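Local coordinates for protein C alpha-dehydrogenase (Sphingobium sp. SYK-6, PDB 4YAG) that binds NADH and, as a Calpha-dehydrogenase of the short-chain dehydrogenase/reductase family, probably oxidises alcohol groups during bacterial lignin beta-aryl ether breakdown, at residues M1-G5 / V239-V243; T6-G12 / A30-D36; R131-G137 / S175-I181; T169-R173 / N245-V249. All coordinates share one frame; numbering follows the deposited sequence.

Contact 1 of 4, residues M1-G5 / V239-V243; sequences MDIAG and VDAIV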
# COMPACT_ATOMS: atom_id res chain seq x y z
N MET A 1 -7.43 -25.88 -5.78
CA MET A 1 -8.79 -26.50 -5.84
C MET A 1 -9.23 -26.84 -7.25
O MET A 1 -8.68 -26.37 -8.23
CB MET A 1 -9.81 -25.49 -5.35
CG MET A 1 -9.95 -24.35 -6.31
SD MET A 1 -11.24 -23.24 -5.82
CE MET A 1 -12.76 -24.14 -6.20
N ASP A 2 -10.30 -27.62 -7.32
CA ASP A 2 -10.96 -27.99 -8.56
C ASP A 2 -11.93 -26.94 -9.18
O ASP A 2 -12.83 -26.43 -8.51
CB ASP A 2 -11.73 -29.26 -8.29
CG ASP A 2 -12.32 -29.85 -9.53
OD1 ASP A 2 -11.78 -29.59 -10.62
OD2 ASP A 2 -13.32 -30.58 -9.41
N ILE A 3 -11.80 -26.69 -10.49
CA ILE A 3 -12.53 -25.60 -11.16
C ILE A 3 -13.90 -25.97 -11.76
O ILE A 3 -14.77 -25.13 -11.91
CB ILE A 3 -11.65 -24.96 -12.26
CG1 ILE A 3 -10.39 -24.35 -11.64
CG2 ILE A 3 -12.43 -23.90 -13.06
CD1 ILE A 3 -9.31 -23.96 -12.66
N ALA A 4 -14.11 -27.23 -12.15
CA ALA A 4 -15.33 -27.59 -12.85
C ALA A 4 -16.59 -27.32 -12.00
O ALA A 4 -16.64 -27.69 -10.85
CB ALA A 4 -15.29 -29.06 -13.27
N GLY A 5 -17.59 -26.68 -12.61
CA GLY A 5 -18.85 -26.42 -11.94
C GLY A 5 -18.83 -25.22 -10.99
O GLY A 5 -19.89 -24.84 -10.50
N VAL A 239 -5.08 -20.73 -14.11
CA VAL A 239 -5.69 -22.05 -13.93
C VAL A 239 -4.73 -22.91 -13.09
O VAL A 239 -5.16 -23.51 -12.09
CB VAL A 239 -5.98 -22.72 -15.29
CG1 VAL A 239 -6.29 -24.20 -15.14
CG2 VAL A 239 -7.14 -22.00 -15.99
N ASP A 240 -3.45 -22.93 -13.47
CA ASP A 240 -2.49 -23.77 -12.74
C ASP A 240 -2.35 -23.30 -11.28
O ASP A 240 -2.24 -24.13 -10.37
CB ASP A 240 -1.12 -23.77 -13.42
CG ASP A 240 -1.13 -24.46 -14.79
OD1 ASP A 240 -2.05 -25.25 -15.09
OD2 ASP A 240 -0.20 -24.20 -15.58
N ALA A 241 -2.37 -22.00 -11.05
CA ALA A 241 -2.21 -21.45 -9.70
C ALA A 241 -3.40 -21.81 -8.81
O ALA A 241 -3.23 -22.04 -7.59
CB ALA A 241 -2.03 -19.93 -9.75
N ILE A 242 -4.60 -21.81 -9.37
CA ILE A 242 -5.80 -22.20 -8.62
C ILE A 242 -5.80 -23.70 -8.33
O ILE A 242 -6.05 -24.12 -7.19
CB ILE A 242 -7.08 -21.81 -9.39
CG1 ILE A 242 -7.16 -20.29 -9.47
CG2 ILE A 242 -8.30 -22.36 -8.72
CD1 ILE A 242 -8.09 -19.82 -10.58
N VAL A 243 -5.51 -24.52 -9.34
CA VAL A 243 -5.49 -25.96 -9.17
C VAL A 243 -4.45 -26.38 -8.12
O VAL A 243 -4.71 -27.28 -7.32
CB VAL A 243 -5.21 -26.68 -10.51
CG1 VAL A 243 -4.98 -28.15 -10.31
CG2 VAL A 243 -6.40 -26.48 -11.45
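M1 and I242 lie side by side with their side chains running the same way, and the closest carbons are M1 CG and I242 CG2, 3.5 Å apart. With chi1 at 69°, M1 CG sits between its own backbone N and carbonyl carbon; this brings the first part of the chain alongside I242, although the CB of M1 points away from the helix. I3 behaves differently. Its CB faces the helix, and its side chain meets V239, I242 and V243 at about a right angle. The terminal CD1 does most of the touching, reaching V239 CG1 at 3.9 Å and V243 CG2 at 4.0 Å, so it meets residues four apart on the helix. One bond back, I3 CG1 lies 4.1 Å from I242 CG2, and that methyl is therefore shared by M1 and I3. The polar part is carried by the backbone. The chain-terminal nitrogen, M1 N, donates a short bond of 2.6 Å to I242 O, with a weak second bond to V243 O. These carbonyls belong to the last turn of helix 231-244, where a positively charged terminus would probably be favoured. M1 O is buried without a conventional donor; V243 CA makes a C-H...O contact to it at 3.4 Å, with 165° at the hydrogen. L25 of helix 16-27 touches both I3 and I242, and H138 touches both M1 and I242. The arrangement fastens the N-terminal lead of a Rossmann-fold sheet, just before its first strand, to the last turn of a helix flanking that sheet.

Contact 2 of 4, residues T6-G12 / A30-D36; sequences TTAFITG and ARLVLAD. With NAI (1,4-dihydronicotinamide adenine dinucleotide), chain C.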
# COMPACT_ATOMS: atom_id res chain seq x y z
N THR A 6 -17.66 -24.62 -10.74
CA THR A 6 -17.57 -23.47 -9.84
C THR A 6 -18.09 -22.24 -10.52
O THR A 6 -18.33 -22.25 -11.74
CB THR A 6 -16.13 -23.11 -9.40
OG1 THR A 6 -15.35 -22.77 -10.55
CG2 THR A 6 -15.48 -24.25 -8.62
N THR A 7 -18.27 -21.18 -9.74
CA THR A 7 -18.50 -19.85 -10.31
C THR A 7 -17.35 -18.93 -9.93
O THR A 7 -16.91 -18.89 -8.77
CB THR A 7 -19.81 -19.25 -9.79
OG1 THR A 7 -20.91 -20.04 -10.26
CG2 THR A 7 -19.96 -17.79 -10.26
N ALA A 8 -16.86 -18.20 -10.93
CA ALA A 8 -15.76 -17.25 -10.76
C ALA A 8 -16.29 -15.84 -10.97
O ALA A 8 -16.93 -15.55 -11.98
CB ALA A 8 -14.64 -17.55 -11.74
N PHE A 9 -16.02 -14.96 -10.00
CA PHE A 9 -16.35 -13.55 -10.08
C PHE A 9 -15.06 -12.82 -10.41
O PHE A 9 -14.09 -12.88 -9.63
CB PHE A 9 -16.91 -13.09 -8.74
CG PHE A 9 -17.31 -11.63 -8.71
CD1 PHE A 9 -16.44 -10.66 -8.31
CD2 PHE A 9 -18.58 -11.25 -9.09
CE1 PHE A 9 -16.81 -9.33 -8.28
CE2 PHE A 9 -18.97 -9.92 -9.07
CZ PHE A 9 -18.09 -8.96 -8.66
N ILE A 10 -15.04 -12.15 -11.56
CA ILE A 10 -13.81 -11.55 -12.09
C ILE A 10 -13.98 -10.06 -12.31
O ILE A 10 -14.72 -9.62 -13.19
CB ILE A 10 -13.40 -12.20 -13.43
CG1 ILE A 10 -13.44 -13.73 -13.31
CG2 ILE A 10 -12.04 -11.71 -13.89
CD1 ILE A 10 -13.14 -14.43 -14.61
N THR A 11 -13.29 -9.26 -11.50
CA THR A 11 -13.31 -7.83 -11.73
C THR A 11 -12.35 -7.47 -12.86
O THR A 11 -11.32 -8.10 -13.05
CB THR A 11 -12.98 -7.03 -10.49
OG1 THR A 11 -11.58 -7.16 -10.22
CG2 THR A 11 -13.83 -7.47 -9.32
N GLY A 12 -12.74 -6.50 -13.67
CA GLY A 12 -12.05 -6.21 -14.92
C GLY A 12 -12.10 -7.41 -15.86
O GLY A 12 -11.22 -7.59 -16.70
N ALA A 30 -15.75 -23.56 -15.30
CA ALA A 30 -16.35 -22.56 -14.43
C ALA A 30 -17.43 -21.78 -15.17
O ALA A 30 -17.35 -21.56 -16.38
CB ALA A 30 -15.29 -21.59 -13.93
N ARG A 31 -18.43 -21.33 -14.42
CA ARG A 31 -19.33 -20.29 -14.86
C ARG A 31 -18.77 -18.97 -14.41
O ARG A 31 -18.01 -18.91 -13.44
CB ARG A 31 -20.74 -20.49 -14.29
CG ARG A 31 -21.32 -21.84 -14.64
CD ARG A 31 -22.74 -22.02 -14.14
NE ARG A 31 -23.71 -21.34 -15.01
CZ ARG A 31 -24.85 -20.82 -14.58
NH1 ARG A 31 -25.19 -20.90 -13.30
NH2 ARG A 31 -25.68 -20.23 -15.43
N LEU A 32 -19.14 -17.90 -15.10
CA LEU A 32 -18.50 -16.61 -14.91
C LEU A 32 -19.45 -15.48 -14.55
O LEU A 32 -20.54 -15.38 -15.11
CB LEU A 32 -17.77 -16.18 -16.18
CG LEU A 32 -16.76 -17.15 -16.78
CD1 LEU A 32 -16.29 -16.59 -18.11
CD2 LEU A 32 -15.62 -17.39 -15.81
N VAL A 33 -18.98 -14.60 -13.67
CA VAL A 33 -19.56 -13.29 -13.51
C VAL A 33 -18.45 -12.29 -13.78
O VAL A 33 -17.42 -12.29 -13.08
CB VAL A 33 -20.13 -13.08 -12.09
CG1 VAL A 33 -20.62 -11.65 -11.91
CG2 VAL A 33 -21.23 -14.05 -11.84
N LEU A 34 -18.64 -11.49 -14.82
CA LEU A 34 -17.68 -10.46 -15.20
C LEU A 34 -18.18 -9.12 -14.68
O LEU A 34 -19.28 -8.69 -15.01
CB LEU A 34 -17.49 -10.41 -16.71
CG LEU A 34 -17.23 -11.75 -17.39
CD1 LEU A 34 -17.05 -11.56 -18.88
CD2 LEU A 34 -16.02 -12.45 -16.82
N ALA A 35 -17.37 -8.48 -13.84
CA ALA A 35 -17.71 -7.21 -13.23
C ALA A 35 -16.74 -6.16 -13.78
O ALA A 35 -15.53 -6.34 -13.76
CB ALA A 35 -17.62 -7.30 -11.71
N ASP A 36 -17.28 -5.07 -14.29
CA ASP A 36 -16.44 -4.09 -14.99
C ASP A 36 -17.14 -2.74 -14.98
O ASP A 36 -18.38 -2.66 -15.03
CB ASP A 36 -16.22 -4.57 -16.43
CG ASP A 36 -14.95 -4.02 -17.06
OD1 ASP A 36 -14.92 -2.81 -17.38
OD2 ASP A 36 -14.00 -4.82 -17.25
PA NAI C . -7.59 -3.65 -19.19
O1A NAI C . -7.91 -2.19 -19.12
O2A NAI C . -7.59 -4.29 -20.57
O5B NAI C . -8.56 -4.47 -18.26
C5B NAI C . -8.97 -3.93 -17.04
C4B NAI C . -10.44 -3.88 -17.00
O4B NAI C . -10.75 -3.43 -15.64
C3B NAI C . -11.09 -2.96 -17.95
O3B NAI C . -12.13 -3.61 -18.71
C2B NAI C . -11.59 -1.88 -17.13
O2B NAI C . -12.76 -1.24 -17.65
C1B NAI C . -11.79 -2.47 -15.80
N9A NAI C . -11.77 -1.51 -14.73
C8A NAI C . -10.93 -0.44 -14.55
N7A NAI C . -11.27 0.25 -13.45
C5A NAI C . -12.35 -0.37 -12.87
C6A NAI C . -13.14 -0.15 -11.74
N6A NAI C . -12.92 0.98 -10.94
N1A NAI C . -14.16 -1.00 -11.45
C2A NAI C . -14.41 -2.06 -12.25
N3A NAI C . -13.69 -2.31 -13.35
C4A NAI C . -12.66 -1.49 -13.68
O3 NAI C . -6.13 -3.75 -18.57
PN NAI C . -5.32 -5.00 -17.96
O1N NAI C . -5.92 -6.34 -18.36
O2N NAI C . -3.90 -4.79 -18.42
O5D NAI C . -5.45 -4.78 -16.37
C5D NAI C . -5.73 -5.86 -15.47
C4D NAI C . -4.82 -5.79 -14.30
O4D NAI C . -3.47 -6.18 -14.75
C3D NAI C . -4.69 -4.46 -13.70
O3D NAI C . -4.78 -4.58 -12.27
C2D NAI C . -3.37 -3.98 -14.10
O2D NAI C . -2.85 -3.05 -13.14
C1D NAI C . -2.56 -5.18 -14.15
N1N NAI C . -1.36 -5.21 -14.91
C2N NAI C . -1.33 -5.15 -16.28
C3N NAI C . -0.12 -5.21 -16.95
C7N NAI C . -0.05 -5.15 -18.43
O7N NAI C . 1.03 -5.06 -19.05
N7N NAI C . -1.31 -5.28 -19.16
C4N NAI C . 1.08 -5.35 -16.26
C5N NAI C . 1.02 -5.47 -14.88
C6N NAI C . -0.18 -5.41 -14.22
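G12 and D36 meet at the C-terminal ends of two neighbouring parallel strands, where the D36 carboxylate lies beside the G12 backbone. From D36 CB the chain turns with CG away from the backbone N (chi1 -155°), which sends the carboxylate towards the cofactor. CG stands 3.3 Å from O3B of the NADH. Beyond it the two oxygens divide the adenosine ribose: OD1 accepts from O2B at 2.7 Å, and OD2 accepts from O3B, also at 2.7 Å. OD2 additionally packs 3.3 Å from G12 CA. R38 N bonds to OD1 and A14 N weakly to OD2, which helps fix the carboxylate. G12 has no side chain, and its CA comes within 3.2 Å of O4B of the NADH.

Behind this site, strands 7-11 and 31-36 run parallel, their axes 18° apart, joined by five near-straight backbone bonds, the first from R31 N to T6 O and the last from A35 N to I10 O; G12 N to A35 O is a weak sixth. On the side of the sheet that carries F9, V33 and A35, F9 CD2 touches V33 CG1 at 3.5 Å and F9 CZ touches A35 CB, both oblique to the ring. A carboxylate accepting from both ribose hydroxyls is consistent with a preference for NAD(H), since a 2'-phosphate would probably bring negative charge against D36.

Contact 3 of 4, residues R131-G137 / S175-I181; sequences RARGRGG and SMAEDNI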
# COMPACT_ATOMS: atom_id res chain seq x y z
N ARG A 131 -16.44 -18.35 2.99
CA ARG A 131 -16.23 -19.13 4.20
C ARG A 131 -17.52 -19.84 4.62
O ARG A 131 -17.50 -21.03 4.95
CB ARG A 131 -15.77 -18.24 5.34
CG ARG A 131 -14.49 -17.47 5.11
CD ARG A 131 -14.19 -16.69 6.37
NE ARG A 131 -13.14 -15.69 6.26
CZ ARG A 131 -11.84 -15.91 6.48
NH1 ARG A 131 -11.41 -17.13 6.82
NH2 ARG A 131 -10.98 -14.91 6.38
N ALA A 132 -18.63 -19.12 4.63
CA ALA A 132 -19.89 -19.68 5.12
C ALA A 132 -20.36 -20.90 4.34
O ALA A 132 -20.93 -21.84 4.91
CB ALA A 132 -20.96 -18.62 5.08
N ARG A 133 -20.12 -20.90 3.04
CA ARG A 133 -20.62 -21.96 2.18
C ARG A 133 -19.85 -23.27 2.39
O ARG A 133 -20.36 -24.34 2.07
CB ARG A 133 -20.60 -21.53 0.71
CG ARG A 133 -21.75 -20.57 0.38
CD ARG A 133 -21.83 -20.20 -1.10
NE ARG A 133 -20.67 -19.43 -1.56
CZ ARG A 133 -20.54 -18.11 -1.48
NH1 ARG A 133 -21.50 -17.35 -0.95
NH2 ARG A 133 -19.46 -17.55 -1.94
N GLY A 134 -18.64 -23.16 2.90
CA GLY A 134 -17.88 -24.31 3.35
C GLY A 134 -17.37 -25.23 2.26
O GLY A 134 -17.07 -26.39 2.53
N ARG A 135 -17.26 -24.76 1.03
CA ARG A 135 -16.70 -25.63 -0.00
C ARG A 135 -15.35 -25.14 -0.50
O ARG A 135 -14.90 -25.53 -1.57
CB ARG A 135 -17.68 -25.85 -1.15
CG ARG A 135 -18.26 -24.62 -1.77
CD ARG A 135 -19.34 -25.02 -2.77
NE ARG A 135 -19.84 -23.89 -3.56
CZ ARG A 135 -21.03 -23.32 -3.42
NH1 ARG A 135 -21.90 -23.76 -2.51
NH2 ARG A 135 -21.37 -22.29 -4.20
N GLY A 136 -14.71 -24.29 0.30
CA GLY A 136 -13.41 -23.75 -0.06
C GLY A 136 -13.54 -22.75 -1.18
O GLY A 136 -14.61 -22.29 -1.51
N GLY A 137 -12.41 -22.41 -1.78
CA GLY A 137 -12.43 -21.45 -2.86
C GLY A 137 -11.03 -20.97 -3.11
O GLY A 137 -10.05 -21.55 -2.63
N SER A 175 -5.33 -16.85 7.12
CA SER A 175 -6.74 -16.69 7.50
C SER A 175 -7.64 -17.41 6.50
O SER A 175 -8.59 -18.12 6.89
CB SER A 175 -7.15 -15.22 7.56
OG SER A 175 -8.52 -15.11 7.92
N MET A 176 -7.38 -17.22 5.21
CA MET A 176 -8.23 -17.84 4.20
C MET A 176 -8.12 -19.35 4.25
O MET A 176 -9.10 -20.08 4.04
CB MET A 176 -7.86 -17.31 2.81
CG MET A 176 -8.11 -15.82 2.66
SD MET A 176 -9.87 -15.40 2.91
CE MET A 176 -9.75 -13.64 3.22
N ALA A 177 -6.92 -19.84 4.53
CA ALA A 177 -6.69 -21.28 4.60
C ALA A 177 -7.53 -21.94 5.70
O ALA A 177 -7.84 -23.13 5.61
CB ALA A 177 -5.22 -21.57 4.86
N GLU A 178 -7.90 -21.20 6.74
CA GLU A 178 -8.78 -21.76 7.79
C GLU A 178 -10.05 -22.35 7.19
O GLU A 178 -10.65 -23.26 7.75
CB GLU A 178 -9.18 -20.67 8.79
CG GLU A 178 -8.04 -20.08 9.56
CD GLU A 178 -8.46 -18.87 10.38
OE1 GLU A 178 -9.68 -18.65 10.55
OE2 GLU A 178 -7.57 -18.15 10.86
N ASP A 179 -10.48 -21.79 6.07
CA ASP A 179 -11.71 -22.21 5.42
C ASP A 179 -11.44 -22.78 4.03
O ASP A 179 -12.32 -22.76 3.16
CB ASP A 179 -12.69 -21.03 5.36
CG ASP A 179 -13.18 -20.63 6.74
OD1 ASP A 179 -14.02 -21.39 7.29
OD2 ASP A 179 -12.73 -19.58 7.26
N ASN A 180 -10.23 -23.31 3.84
CA ASN A 180 -9.82 -23.97 2.61
C ASN A 180 -9.99 -23.06 1.40
O ASN A 180 -10.37 -23.49 0.31
CB ASN A 180 -10.61 -25.27 2.43
CG ASN A 180 -10.02 -26.16 1.36
OD1 ASN A 180 -8.82 -26.09 1.05
ND2 ASN A 180 -10.86 -27.02 0.78
N ILE A 181 -9.69 -21.78 1.61
CA ILE A 181 -9.62 -20.82 0.53
C ILE A 181 -8.15 -20.51 0.28
O ILE A 181 -7.45 -19.98 1.15
CB ILE A 181 -10.38 -19.53 0.88
CG1 ILE A 181 -11.87 -19.82 1.10
CG2 ILE A 181 -10.19 -18.47 -0.22
CD1 ILE A 181 -12.61 -18.68 1.79
O HOH W 1 -15.54 -22.92 5.79
O HOH W 2 -15.20 -22.59 2.60
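R131 reaches across to S175 and D179 with an extended chain, and its two terminal nitrogens make three bonds. NH1 donates to D179 OD2 at 2.8 Å, a salt bridge that uses the anti lone pair of that oxygen and lies in the guanidinium plane; the carboxylate itself is turned 79° against that plane. NH1 also donates to S175 O at 3.0 Å, coming from above the carbonyl plane, while E178 N approaches the same oxygen from the opposite face. NH2 takes S175 OG at 2.9 Å, so the arginine holds S175 end-on through two atoms. M176 SD lies over one face of the guanidinium. E178 OE1 adds only charge from out of plane, its salt bridge being to K101 of the second subunit.

Water 1 lies within bonding distance of both R131 O and D179 OD1, though it has too few protons for every acceptor in its reach; water 2 accepts from G136 N beside D179 O. G137 N donates directly to N180 O at 3.1 Å. A Schellman motif ends helix 156-177: I181 N bonds to M176 O and N180 N to A177 O, with N180, at positive phi, as the C-prime residue; D179 N also reaches M176 O, from the opposite face. Helices 105-133 and 156-177 thus end side by side and lead into neighbouring parallel strands 137-142 and 181-187, which start at the G137-I181 bridge; F100 and S153 of the second subunit pack against M176 and S175.

Contact 4 of 4, residues T169-R173 / N245-V249; sequences TETIR and NKLYV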
# COMPACT_ATOMS: atom_id res chain seq x y z
N THR A 169 -1.85 -10.03 -0.12
CA THR A 169 -2.14 -11.40 -0.51
C THR A 169 -1.37 -12.37 0.38
O THR A 169 -1.90 -13.38 0.86
CB THR A 169 -1.82 -11.65 -1.98
OG1 THR A 169 -2.47 -10.68 -2.79
CG2 THR A 169 -2.29 -13.04 -2.38
N GLU A 170 -0.10 -12.07 0.64
CA GLU A 170 0.70 -12.91 1.50
C GLU A 170 0.09 -13.01 2.91
O GLU A 170 0.01 -14.08 3.52
CB GLU A 170 2.11 -12.31 1.64
CG GLU A 170 2.92 -12.32 0.38
CD GLU A 170 4.22 -11.51 0.51
OE1 GLU A 170 4.35 -10.72 1.48
OE2 GLU A 170 5.11 -11.67 -0.35
N THR A 171 -0.34 -11.87 3.43
CA THR A 171 -0.79 -11.84 4.81
C THR A 171 -2.12 -12.52 5.01
O THR A 171 -2.34 -13.12 6.07
CB THR A 171 -0.84 -10.40 5.36
OG1 THR A 171 -1.87 -9.64 4.68
CG2 THR A 171 0.52 -9.74 5.20
N ILE A 172 -3.02 -12.46 4.04
CA ILE A 172 -4.33 -13.08 4.22
C ILE A 172 -4.29 -14.60 4.09
O ILE A 172 -5.26 -15.26 4.44
CB ILE A 172 -5.42 -12.53 3.26
CG1 ILE A 172 -5.11 -12.90 1.82
CG2 ILE A 172 -5.59 -11.02 3.45
CD1 ILE A 172 -6.18 -12.46 0.83
N ARG A 173 -3.18 -15.17 3.61
CA ARG A 173 -3.15 -16.58 3.27
C ARG A 173 -3.59 -17.47 4.43
O ARG A 173 -4.41 -18.38 4.28
CB ARG A 173 -1.75 -17.00 2.77
CG ARG A 173 -1.69 -18.40 2.19
CD ARG A 173 -0.29 -18.73 1.71
NE ARG A 173 -0.35 -19.71 0.64
CZ ARG A 173 0.66 -20.43 0.19
NH1 ARG A 173 1.88 -20.33 0.74
NH2 ARG A 173 0.44 -21.28 -0.81
N ASN A 245 -2.78 -24.30 -5.92
CA ASN A 245 -2.69 -23.39 -4.79
C ASN A 245 -1.32 -22.72 -4.66
O ASN A 245 -0.65 -22.79 -3.63
CB ASN A 245 -3.04 -24.08 -3.47
CG ASN A 245 -3.30 -23.08 -2.36
OD1 ASN A 245 -3.60 -21.93 -2.61
ND2 ASN A 245 -3.14 -23.52 -1.11
N LYS A 246 -0.92 -22.06 -5.74
CA LYS A 246 0.37 -21.39 -5.79
C LYS A 246 0.26 -19.95 -5.32
O LYS A 246 -0.52 -19.17 -5.88
CB LYS A 246 0.87 -21.36 -7.22
CG LYS A 246 1.11 -22.69 -7.85
CD LYS A 246 1.49 -22.41 -9.30
CE LYS A 246 1.95 -23.59 -10.05
NZ LYS A 246 2.43 -23.10 -11.36
N LEU A 247 1.07 -19.54 -4.36
CA LEU A 247 0.98 -18.19 -3.84
C LEU A 247 1.39 -17.10 -4.84
O LEU A 247 0.74 -16.05 -4.92
CB LEU A 247 1.81 -18.06 -2.56
CG LEU A 247 1.86 -16.70 -1.88
CD1 LEU A 247 0.45 -16.21 -1.52
CD2 LEU A 247 2.75 -16.80 -0.66
N TYR A 248 2.46 -17.35 -5.57
CA TYR A 248 3.02 -16.37 -6.48
C TYR A 248 3.01 -16.85 -7.91
O TYR A 248 3.41 -17.97 -8.21
CB TYR A 248 4.47 -16.09 -6.12
CG TYR A 248 4.73 -15.58 -4.73
CD1 TYR A 248 4.13 -14.42 -4.25
CD2 TYR A 248 5.64 -16.22 -3.91
CE1 TYR A 248 4.40 -13.94 -3.00
CE2 TYR A 248 5.91 -15.77 -2.66
CZ TYR A 248 5.32 -14.62 -2.21
OH TYR A 248 5.63 -14.16 -0.94
N VAL A 249 2.56 -15.97 -8.80
CA VAL A 249 2.68 -16.21 -10.23
C VAL A 249 3.25 -14.96 -10.88
O VAL A 249 2.67 -13.89 -10.73
CB VAL A 249 1.31 -16.49 -10.88
CG1 VAL A 249 1.47 -16.61 -12.40
CG2 VAL A 249 0.69 -17.76 -10.31
O HOH W 3 -2.25 -20.01 -1.42
O HOH W 4 2.78 -21.51 -2.94
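L247 and R173 make the main van der Waals contact. The guanidinium lies flat against the leucine, with L247 CB 3.8 Å above its plane and over its centre, while L247 CD2 reaches R173 NH1 at 3.9 Å. With CG anti to the backbone N (chi1 -171°) and the chain extended to NE, the arginine passes obliquely across the leucine and lays its guanidinium over CB. L247 CG also sits over the centre of the Y248 ring, 3.8 Å above it, so this leucine fills the space between two flat groups. L247 CD1 meets T169 CG2 more loosely, at 4.3 Å.

One short direct hydrogen bond joins the segments: Y248 OH donates to E170 OE2 at 2.6 Å. The hydroxyl approaches from above the carboxylate plane, 41° out of it, while the oxygen itself lies near the plane of the ring, at its edge. The same OE2 forms a salt bridge with R262 of the second subunit, which probably favours the charged carboxylate.

Water supplies further polar links. Water 3 accepts from R173 NE at 2.8 Å and donates to N245 OD1 at 2.6 Å. Water 4 accepts from L247 N and, weakly, from R173 NH2.

The contact joins helix 156-177 to the loop that leads from helix 231-244 into strand 248-250, the outermost strand on its side of the sheet within the chain. Its neighbour, strand 181-187, lies against both: V183 touches T169 and R173, and V185 touches T169 and Y248. L266 of the second subunit packs on Y248.

From the N terminus, contact 1 opens first and closes only at residues 239-243, bringing the chain start to a late helix and enclosing contacts 2 and 3. Contact 2 closes a short beta-alpha-beta loop at 30-36; contact 3 follows in series, closing at 175-181. Contact 4 opens at 169-173, before contact 3 has closed, and ends at 245-249, after contact 1 has closed, so it crosses both. M1 joins three of them, its CE packing on T6 CG2 and its SD on G137. A241 O, 3.0 Å from K246 N, connects contact 1 to contact 4. Contacts 3 and 4 share helix 156-177 and meet the second subunit; contact 2 borders the cofactor.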